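Local coordinates for CrtC domain-containing protein (Fusarium vanettenii 77-13-4, PDB 7A0Q) that probably catalyses the addition of water to the antifungal isoflavonoid kievitone, at residues 62-67 against 221-226; 178-183 against 230-235; 126-131 against 135-140. One frame throughout, in Å; residues are numbered along the deposited sequence. Where two conformers were deposited one is given.

Contact 1: residues 62-67 against 221-226; sequences SSYITT and WFQLHI
A buried polar network between two strands of a lipocalin-like protein is formed here by Ser62 and Tyr64 of strand 58-66 and Gln223 and His225 of strand 218-225. The two strand segments belong to different sheets and pass no closer than 11.4 Å between axes, so side chains alone bridge the gap. Gln223 is the hub, and both ends of its amide are used. Its CG lies anti to the backbone N (chi1 175°), which sends the chain out toward strand 58-66, and a bend further along presents the amide to its partners. Gln223 NE2 donates to Ser62 OG at 3.1 Å, an almost straight bond (168°) lying in the amide plane. OE1 takes two donors. The hydroxyl of Tyr64 gives its proton to Gln223 OE1 over 2.7 Å, arriving well above the carbonyl plane (57° out of it), while the phenol ring stands nearly perpendicular to the amide. His225 NE2 donates to Gln223 OE1 at 2.8 Å, in the carbonyl plane and on a lone pair, with the oxygen also close to the plane of the imidazole. The three bonds hold the rotation of the amide, and the His225 donor favours oxygen at this end. Beside them the Tyr64 and His225 rings meet at a slant, CE1 of Tyr64 lying 3.9 Å from NE2 of His225. A second shell flanks both rings: His202 stacks on Tyr64, and Lys232 NZ bonds to His225 ND1. Such a buried hydrogen-bond network, between side chains of two different sheets, links the N-terminal half to the C-terminal lipocalin-type barrel of the CrtC fold.

Contact 2: residues 178-183 against 230-235; sequences LPSAKT and EYKISA
Lys232 carries the side of segment 230-235 that meets Pro179 and Ser180. Leading up to it, the carbonyl of Glu230 receives a hydrogen bond from Arg253 NH2, and the Tyr231 ring makes an edge-to-face contact with Phe294. At Lys232 itself the side chain leaves toward 178-183 and bends at its second torsion (chi2 -61°), which brings its CB and CG up to the CB-CG edge of the proline ring. The chain turns a corner at Ser180, and the proline just before it provides the apolar surface. CG of Lys232 comes within 3.6 Å of Pro179 CB, and its CB is 3.9 Å from Pro179 CG, so the aliphatic part of the lysine is spent on van der Waals packing. Beyond CG the lysine runs extended past Ser180, whose OG, in the conformer given, stands 3.4 Å from Lys232 CE. A water then joins the two polar ends: it accepts from Lys232 NZ at 3.0 Å and is hydrogen-bonded to Ser180 OG at 2.8 Å. Because Ser180 is modelled in two conformers, this serine leg of the bridge may be only partly occupied. The ammonium also donates to His225 ND1, so the lysine end is gripped from the protein as well as through solvent. Two residues on, Ser234 points its hydroxyl to Asn160 and Trp221, tying the same strand to other parts of the fold. The arrangement is an interdomain packing contact, in which the second strand of an eight-stranded lipocalin-type barrel lies against the corner at Ser180 where the chain of the N-terminal lipocalin domain passes from one strand to the next.

Contact 3: residues 126-131 against 135-140; sequences KSESED and KLRSYS
An antiparallel beta hairpin, strands 123-127 and 136-142, brings Lys126 opposite Arg137 and Ser127 opposite Leu136. Lys126 and Arg137 make the hydrogen-bonded pair, Lys126 N reaching Arg137 O at 2.9 Å and Arg137 N reaching Lys126 O at 2.8 Å. Ser127 and Leu136 form the non-hydrogen-bonded pair, on whose face Leu136 CD2 packs 3.8 Å from Ser127 CB. After Ser127 the first strand gives way to the loop, yet Glu128 N still donates to Lys135 O over 2.8 Å. An ST turn starts at Ser127: its OG accepts from Ser129 N at 3.1 Å, and Asn132 OD1 is a further partner of this hydroxyl. On the other face the ionic groups gather. Glu128 folds back through a bent chain (chi2 -78°) so that OE2 reaches the edge of the Arg137 guanidinium. NE of Arg137 donates to OE2 of Glu128 at 2.8 Å, nearly in the guanidinium plane and on the anti lone pair; NH2 adds only a weak bond to the same oxygen. The carboxylate and guanidinium planes are close to perpendicular, so this is no two-oxygen fork. A long salt bridge from Lys126 NZ adds to the network around OE2, and Arg137 NH1 pairs with Asp148. The aliphatic stretches work too, Glu128 CB lying 3.8 Å from Lys135 CG. With Glu128 between two cations and Arg137 between two acids, the cluster probably favours the ionised carboxylate of Glu128 and offsets the like charges of the paired strand residues, an electrostatic tie at the loop end of the hairpin.

Contacts 1 and 2 adjoin, with centres about 8 Å apart, whereas the centre of contact 3 lies about 19 and 18 Å from theirs and it touches neither. Strands 218-225 and 232-240, successive in the chain and neighbours in the eight-stranded barrel, carry the second segments of contacts 1 and 2, and Leu224 N probably bonds to Ile233 O between them. The first segments and the hairpin of contact 3 belong to the N-terminal lipocalin half. Along the chain contacts 1 and 2 interleave, while 126-140 falls between 67 and 221 and closes before 178 is reached. Two contacts therefore join the halves, and the third lies within one half, at the surface.

Contact 1: residues 62-67 against 221-226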
loop_
_atom_site.group_PDB
_atom_site.type_symbol
_atom_site.label_atom_id
_atom_site.label_comp_id
_atom_site.label_asym_id
_atom_site.label_seq_id
_atom_site.Cartn_x
_atom_site.Cartn_y
_atom_site.Cartn_z
ATOM N N SER A 62 -1.518 -4.796 1.038
ATOM C CA SER A 62 -0.237 -5.500 1.084
ATOM C C SER A 62 -0.191 -6.350 2.349
ATOM O O SER A 62 -0.228 -5.821 3.464
ATOM C CB SER A 62 0.927 -4.512 0.998
ATOM O OG SER A 62 0.997 -3.672 2.142
ATOM N N SER A 63 -0.158 -7.668 2.173
ATOM C CA SER A 63 -0.163 -8.593 3.299
ATOM C C SER A 63 1.244 -9.109 3.541
ATOM O O SER A 63 1.887 -9.619 2.618
ATOM C CB SER A 63 -1.112 -9.765 3.046
ATOM O OG SER A 63 -2.448 -9.319 2.906
ATOM N N TYR A 64 1.715 -8.941 4.772
ATOM C CA TYR A 64 3.001 -9.450 5.227
ATOM C C TYR A 64 2.715 -10.746 5.975
ATOM O O TYR A 64 2.172 -10.715 7.082
ATOM C CB TYR A 64 3.683 -8.422 6.125
ATOM C CG TYR A 64 3.858 -7.053 5.490
ATOM C CD1 TYR A 64 2.842 -6.101 5.534
ATOM C CD2 TYR A 64 5.048 -6.721 4.847
ATOM C CE1 TYR A 64 3.015 -4.845 4.951
ATOM C CE2 TYR A 64 5.235 -5.486 4.270
ATOM C CZ TYR A 64 4.219 -4.552 4.322
ATOM O OH TYR A 64 4.445 -3.334 3.735
ATOM N N ILE A 65 3.065 -11.881 5.365
ATOM C CA ILE A 65 2.517 -13.180 5.742
ATOM C C ILE A 65 3.627 -14.079 6.279
ATOM O O ILE A 65 4.707 -14.155 5.688
ATOM C CB ILE A 65 1.824 -13.852 4.540
ATOM C CG1 ILE A 65 0.475 -13.180 4.242
ATOM C CG2 ILE A 65 1.658 -15.354 4.781
ATOM C CD1 ILE A 65 -0.088 -13.533 2.890
ATOM N N THR A 66 3.362 -14.739 7.404
ATOM C CA THR A 66 4.050 -15.973 7.774
ATOM C C THR A 66 3.028 -17.099 7.683
ATOM O O THR A 66 1.929 -16.977 8.232
ATOM C CB THR A 66 4.634 -15.915 9.190
ATOM O OG1 THR A 66 5.441 -14.741 9.345
ATOM C CG2 THR A 66 5.494 -17.155 9.459
ATOM N N THR A 67 3.374 -18.175 6.968
ATOM C CA THR A 67 2.472 -19.309 6.866
ATOM C C THR A 67 2.635 -20.221 8.081
ATOM O O THR A 67 3.559 -20.061 8.885
ATOM C CB THR A 67 2.729 -20.105 5.590
ATOM O OG1 THR A 67 4.061 -20.623 5.635
ATOM C CG2 THR A 67 2.560 -19.224 4.340
ATOM N N TRP A 221 5.673 6.487 -3.141
ATOM C CA TRP A 221 4.985 6.357 -1.861
ATOM C C TRP A 221 5.699 5.309 -1.022
ATOM O O TRP A 221 6.008 4.215 -1.513
ATOM C CB TRP A 221 3.516 5.962 -2.064
ATOM C CG TRP A 221 2.712 5.749 -0.797
ATOM C CD1 TRP A 221 2.334 6.710 0.106
ATOM C CD2 TRP A 221 2.161 4.510 -0.320
ATOM N NE1 TRP A 221 1.587 6.139 1.124
ATOM C CE2 TRP A 221 1.469 4.795 0.885
ATOM C CE3 TRP A 221 2.182 3.193 -0.793
ATOM C CZ2 TRP A 221 0.805 3.809 1.619
ATOM C CZ3 TRP A 221 1.515 2.203 -0.060
ATOM C CH2 TRP A 221 0.846 2.521 1.140
ATOM N N PHE A 222 5.930 5.631 0.244
ATOM C CA PHE A 222 6.499 4.697 1.204
ATOM C C PHE A 222 5.480 4.342 2.279
ATOM O O PHE A 222 4.799 5.217 2.828
ATOM C CB PHE A 222 7.735 5.271 1.891
ATOM C CG PHE A 222 8.920 5.414 0.994
ATOM C CD1 PHE A 222 9.776 4.338 0.782
ATOM C CD2 PHE A 222 9.194 6.625 0.372
ATOM C CE1 PHE A 222 10.884 4.462 -0.048
ATOM C CE2 PHE A 222 10.309 6.761 -0.455
ATOM C CZ PHE A 222 11.152 5.688 -0.664
ATOM N N GLN A 223 5.438 3.056 2.611
ATOM C CA GLN A 223 4.638 2.509 3.699
ATOM C C GLN A 223 5.619 1.836 4.648
ATOM O O GLN A 223 6.211 0.814 4.291
ATOM C CB GLN A 223 3.626 1.506 3.147
ATOM C CG GLN A 223 2.823 0.801 4.219
ATOM C CD GLN A 223 2.414 -0.608 3.834
ATOM O OE1 GLN A 223 2.606 -1.543 4.612
ATOM N NE2 GLN A 223 1.825 -0.770 2.644
ATOM N N LEU A 224 5.814 2.394 5.844
ATOM C CA LEU A 224 6.891 1.932 6.718
ATOM C C LEU A 224 6.381 1.433 8.066
ATOM O O LEU A 224 5.506 2.049 8.688
ATOM C CB LEU A 224 7.931 3.036 6.949
ATOM C CG LEU A 224 8.481 3.698 5.682
ATOM C CD1 LEU A 224 9.465 4.810 6.054
ATOM C CD2 LEU A 224 9.116 2.670 4.716
ATOM N N HIS A 225 6.986 0.340 8.531
ATOM C CA HIS A 225 6.743 -0.241 9.848
ATOM C C HIS A 225 8.048 -0.276 10.633
ATOM O O HIS A 225 9.099 -0.608 10.077
ATOM C CB HIS A 225 6.189 -1.668 9.745
ATOM C CG HIS A 225 4.955 -1.768 8.906
ATOM N ND1 HIS A 225 3.690 -1.832 9.448
ATOM C CD2 HIS A 225 4.792 -1.751 7.563
ATOM C CE1 HIS A 225 2.797 -1.882 8.472
ATOM N NE2 HIS A 225 3.442 -1.821 7.318
ATOM N N ILE A 226 7.975 0.081 11.915
ATOM C CA ILE A 226 9.128 0.016 12.818
ATOM C C ILE A 226 8.746 -0.902 13.974
ATOM O O ILE A 226 8.133 -0.451 14.954
ATOM C CB ILE A 226 9.549 1.413 13.306
ATOM C CG1 ILE A 226 9.877 2.303 12.105
ATOM C CG2 ILE A 226 10.764 1.310 14.250
ATOM C CD1 ILE A 226 10.107 3.772 12.457
#

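Contact 2: residues 178-183 against 230-235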
loop_
_atom_site.group_PDB
_atom_site.type_symbol
_atom_site.label_atom_id
_atom_site.label_comp_id
_atom_site.label_asym_id
_atom_site.label_seq_id
_atom_site.Cartn_x
_atom_site.Cartn_y
_atom_site.Cartn_z
ATOM N N LEU A 178 -4.964 1.228 6.957
ATOM C CA LEU A 178 -5.176 0.390 8.131
ATOM C C LEU A 178 -3.946 -0.499 8.223
ATOM O O LEU A 178 -3.841 -1.482 7.476
ATOM C CB LEU A 178 -6.451 -0.448 7.981
ATOM C CG LEU A 178 -7.696 0.378 7.643
ATOM C CD1 LEU A 178 -8.933 -0.489 7.396
ATOM C CD2 LEU A 178 -7.958 1.430 8.716
ATOM N N PRO A 179 -2.965 -0.179 9.085
ATOM C CA PRO A 179 -1.595 -0.688 8.867
ATOM C C PRO A 179 -1.318 -2.138 9.241
ATOM O O PRO A 179 -0.506 -2.792 8.576
ATOM C CB PRO A 179 -0.727 0.240 9.732
ATOM C CG PRO A 179 -1.596 1.364 10.106
ATOM C CD PRO A 179 -3.003 0.883 10.103
ATOM N N SER A 180 -1.978 -2.654 10.275
ATOM C CA SER A 180 -1.596 -3.935 10.865
ATOM C C SER A 180 -2.825 -4.788 11.153
ATOM O O SER A 180 -3.017 -5.291 12.264
ATOM C CB SER A 180 -0.783 -3.705 12.137
ATOM O OG SER A 180 0.456 -3.103 11.822
ATOM N N ALA A 181 -3.661 -4.972 10.134
ATOM C CA ALA A 181 -4.897 -5.727 10.292
ATOM C C ALA A 181 -4.619 -7.214 10.486
ATOM O O ALA A 181 -3.763 -7.794 9.814
ATOM C CB ALA A 181 -5.789 -5.540 9.057
ATOM N N LYS A 182 -5.357 -7.826 11.411
ATOM C CA LYS A 182 -5.310 -9.277 11.572
ATOM C C LYS A 182 -5.675 -9.963 10.262
ATOM O O LYS A 182 -6.664 -9.608 9.620
ATOM C CB LYS A 182 -6.263 -9.705 12.692
ATOM C CG LYS A 182 -6.235 -11.194 13.002
ATOM C CD LYS A 182 -7.193 -11.529 14.141
ATOM C CE LYS A 182 -7.269 -13.046 14.329
ATOM N NZ LYS A 182 -8.248 -13.446 15.379
ATOM N N THR A 183 -4.875 -10.958 9.876
ATOM C CA THR A 183 -4.940 -11.578 8.561
ATOM C C THR A 183 -5.073 -13.091 8.680
ATOM O O THR A 183 -4.353 -13.721 9.454
ATOM C CB THR A 183 -3.670 -11.235 7.776
ATOM O OG1 THR A 183 -3.512 -9.809 7.746
ATOM C CG2 THR A 183 -3.732 -11.781 6.370
ATOM N N GLU A 230 5.003 1.765 17.806
ATOM C CA GLU A 230 3.680 1.894 17.209
ATOM C C GLU A 230 3.665 2.834 16.005
ATOM O O GLU A 230 2.585 3.163 15.509
ATOM C CB GLU A 230 2.680 2.386 18.249
ATOM C CG GLU A 230 2.429 1.379 19.352
ATOM C CD GLU A 230 1.270 1.770 20.233
ATOM O OE1 GLU A 230 1.387 1.625 21.469
ATOM O OE2 GLU A 230 0.237 2.224 19.688
ATOM N N TYR A 231 4.829 3.259 15.518
ATOM C CA TYR A 231 4.878 4.195 14.400
ATOM C C TYR A 231 4.515 3.516 13.084
ATOM O O TYR A 231 5.107 2.500 12.706
ATOM C CB TYR A 231 6.281 4.795 14.287
ATOM C CG TYR A 231 6.646 5.760 15.390
ATOM C CD1 TYR A 231 5.843 6.861 15.675
ATOM C CD2 TYR A 231 7.799 5.573 16.147
ATOM C CE1 TYR A 231 6.179 7.758 16.683
ATOM C CE2 TYR A 231 8.140 6.467 17.160
ATOM C CZ TYR A 231 7.329 7.556 17.415
ATOM O OH TYR A 231 7.667 8.452 18.419
ATOM N N LYS A 232 3.561 4.103 12.363
ATOM C CA LYS A 232 3.212 3.663 11.018
ATOM C C LYS A 232 3.312 4.877 10.113
ATOM O O LYS A 232 2.702 5.916 10.396
ATOM C CB LYS A 232 1.801 3.056 10.968
ATOM C CG LYS A 232 1.566 1.902 11.951
ATOM C CD LYS A 232 2.520 0.736 11.660
ATOM C CE LYS A 232 2.314 -0.410 12.631
ATOM N NZ LYS A 232 3.349 -1.486 12.453
ATOM N N ILE A 233 4.085 4.760 9.040
ATOM C CA ILE A 233 4.449 5.908 8.217
ATOM C C ILE A 233 3.884 5.730 6.816
ATOM O O ILE A 233 4.109 4.698 6.175
ATOM C CB ILE A 233 5.970 6.090 8.148
ATOM C CG1 ILE A 233 6.535 6.200 9.560
ATOM C CG2 ILE A 233 6.319 7.320 7.291
ATOM C CD1 ILE A 233 8.038 6.259 9.596
ATOM N N SER A 234 3.203 6.766 6.326
ATOM C CA SER A 234 2.679 6.813 4.962
ATOM C C SER A 234 3.207 8.097 4.335
ATOM O O SER A 234 2.798 9.189 4.727
ATOM C CB SER A 234 1.148 6.781 4.981
ATOM O OG SER A 234 0.579 6.962 3.700
ATOM N N ALA A 235 4.156 7.977 3.401
ATOM C CA ALA A 235 4.925 9.127 2.933
ATOM C C ALA A 235 4.789 9.283 1.427
ATOM O O ALA A 235 4.969 8.317 0.680
ATOM C CB ALA A 235 6.409 8.979 3.302
HETATM O O HOH W 1 2.658 -4.372 13.039
#

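Contact 3: residues 126-131 against 135-140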
loop_
_atom_site.group_PDB
_atom_site.type_symbol
_atom_site.label_atom_id
_atom_site.label_comp_id
_atom_site.label_asym_id
_atom_site.label_seq_id
_atom_site.Cartn_x
_atom_site.Cartn_y
_atom_site.Cartn_z
ATOM N N LYS A 126 -13.289 -7.460 -1.700
ATOM C CA LYS A 126 -14.679 -7.297 -1.310
ATOM C C LYS A 126 -14.793 -7.248 0.203
ATOM O O LYS A 126 -13.966 -7.806 0.931
ATOM C CB LYS A 126 -15.558 -8.429 -1.863
ATOM C CG LYS A 126 -15.208 -9.804 -1.330
ATOM C CD LYS A 126 -16.068 -10.909 -1.983
ATOM C CE LYS A 126 -17.551 -10.729 -1.673
ATOM N NZ LYS A 126 -18.358 -11.936 -2.064
ATOM N N SER A 127 -15.852 -6.607 0.669
ATOM C CA SER A 127 -16.140 -6.621 2.088
ATOM C C SER A 127 -17.004 -7.831 2.419
ATOM O O SER A 127 -17.912 -8.191 1.663
ATOM C CB SER A 127 -16.843 -5.341 2.518
ATOM O OG SER A 127 -17.443 -5.521 3.787
ATOM N N GLU A 128 -16.702 -8.456 3.556
ATOM C CA GLU A 128 -17.492 -9.545 4.119
ATOM C C GLU A 128 -18.084 -9.132 5.460
ATOM O O GLU A 128 -18.305 -9.968 6.336
ATOM C CB GLU A 128 -16.650 -10.810 4.285
ATOM C CG GLU A 128 -15.894 -11.277 3.045
ATOM C CD GLU A 128 -16.775 -12.006 2.048
ATOM O OE1 GLU A 128 -18.018 -11.910 2.172
ATOM O OE2 GLU A 128 -16.224 -12.679 1.138
ATOM N N SER A 129 -18.314 -7.833 5.648
ATOM C CA SER A 129 -18.797 -7.313 6.916
ATOM C C SER A 129 -19.659 -6.089 6.647
ATOM O O SER A 129 -19.396 -5.326 5.717
ATOM C CB SER A 129 -17.640 -6.937 7.846
ATOM O OG SER A 129 -16.723 -6.068 7.176
ATOM N N GLU A 130 -20.690 -5.904 7.478
ATOM C CA GLU A 130 -21.578 -4.758 7.295
ATOM C C GLU A 130 -20.846 -3.438 7.528
ATOM O O GLU A 130 -21.179 -2.429 6.897
ATOM C CB GLU A 130 -22.798 -4.878 8.214
ATOM C CG GLU A 130 -23.740 -6.022 7.815
ATOM C CD GLU A 130 -25.135 -5.906 8.419
ATOM O OE1 GLU A 130 -26.061 -6.551 7.882
ATOM O OE2 GLU A 130 -25.306 -5.188 9.426
ATOM N N ASP A 131 -19.833 -3.429 8.393
ATOM C CA ASP A 131 -19.072 -2.212 8.675
ATOM C C ASP A 131 -17.906 -1.993 7.715
ATOM O O ASP A 131 -17.232 -0.961 7.820
ATOM C CB ASP A 131 -18.560 -2.220 10.128
ATOM C CG ASP A 131 -17.576 -3.346 10.416
ATOM O OD1 ASP A 131 -17.168 -4.059 9.477
ATOM O OD2 ASP A 131 -17.206 -3.517 11.598
ATOM N N LYS A 135 -14.271 -7.489 8.390
ATOM C CA LYS A 135 -13.816 -8.548 7.499
ATOM C C LYS A 135 -13.806 -8.023 6.075
ATOM O O LYS A 135 -14.855 -7.671 5.533
ATOM C CB LYS A 135 -14.689 -9.801 7.606
ATOM C CG LYS A 135 -14.030 -11.024 6.979
ATOM C CD LYS A 135 -14.843 -12.288 7.239
ATOM C CE LYS A 135 -14.172 -13.501 6.606
ATOM N NZ LYS A 135 -15.038 -14.721 6.733
ATOM N N LEU A 136 -12.616 -7.983 5.493
ATOM C CA LEU A 136 -12.372 -7.637 4.103
ATOM C C LEU A 136 -11.621 -8.796 3.470
ATOM O O LEU A 136 -10.957 -9.569 4.167
ATOM C CB LEU A 136 -11.544 -6.345 3.989
ATOM C CG LEU A 136 -12.214 -5.094 4.546
ATOM C CD1 LEU A 136 -11.163 -3.985 4.740
ATOM C CD2 LEU A 136 -13.316 -4.633 3.614
ATOM N N ARG A 137 -11.711 -8.915 2.146
ATOM C CA ARG A 137 -11.115 -10.042 1.437
ATOM C C ARG A 137 -10.416 -9.559 0.177
ATOM O O ARG A 137 -11.027 -8.862 -0.639
ATOM C CB ARG A 137 -12.173 -11.092 1.074
ATOM C CG ARG A 137 -11.600 -12.344 0.387
ATOM C CD ARG A 137 -12.710 -13.300 -0.116
ATOM N NE ARG A 137 -13.628 -13.677 0.954
ATOM C CZ ARG A 137 -13.425 -14.688 1.800
ATOM N NH1 ARG A 137 -12.333 -15.432 1.702
ATOM N NH2 ARG A 137 -14.313 -14.949 2.750
ATOM N N SER A 138 -9.140 -9.928 0.028
ATOM C CA SER A 138 -8.386 -9.766 -1.216
ATOM C C SER A 138 -8.143 -11.148 -1.801
ATOM O O SER A 138 -7.558 -12.003 -1.134
ATOM C CB SER A 138 -7.049 -9.051 -0.988
ATOM O OG SER A 138 -7.247 -7.713 -0.568
ATOM N N TYR A 139 -8.573 -11.371 -3.040
ATOM C CA TYR A 139 -8.486 -12.715 -3.600
ATOM C C TYR A 139 -8.076 -12.671 -5.066
ATOM O O TYR A 139 -8.344 -11.706 -5.789
ATOM C CB TYR A 139 -9.810 -13.476 -3.435
ATOM C CG TYR A 139 -10.949 -12.873 -4.218
ATOM C CD1 TYR A 139 -11.654 -11.782 -3.716
ATOM C CD2 TYR A 139 -11.305 -13.372 -5.467
ATOM C CE1 TYR A 139 -12.690 -11.209 -4.430
ATOM C CE2 TYR A 139 -12.351 -12.807 -6.192
ATOM C CZ TYR A 139 -13.040 -11.732 -5.662
ATOM O OH TYR A 139 -14.071 -11.148 -6.365
ATOM N N SER A 140 -7.406 -13.741 -5.490
ATOM C CA SER A 140 -6.863 -13.848 -6.833
ATOM C C SER A 140 -6.913 -15.310 -7.245
ATOM O O SER A 140 -6.626 -16.200 -6.432
ATOM C CB SER A 140 -5.421 -13.316 -6.892
ATOM O OG SER A 140 -4.878 -13.447 -8.198
#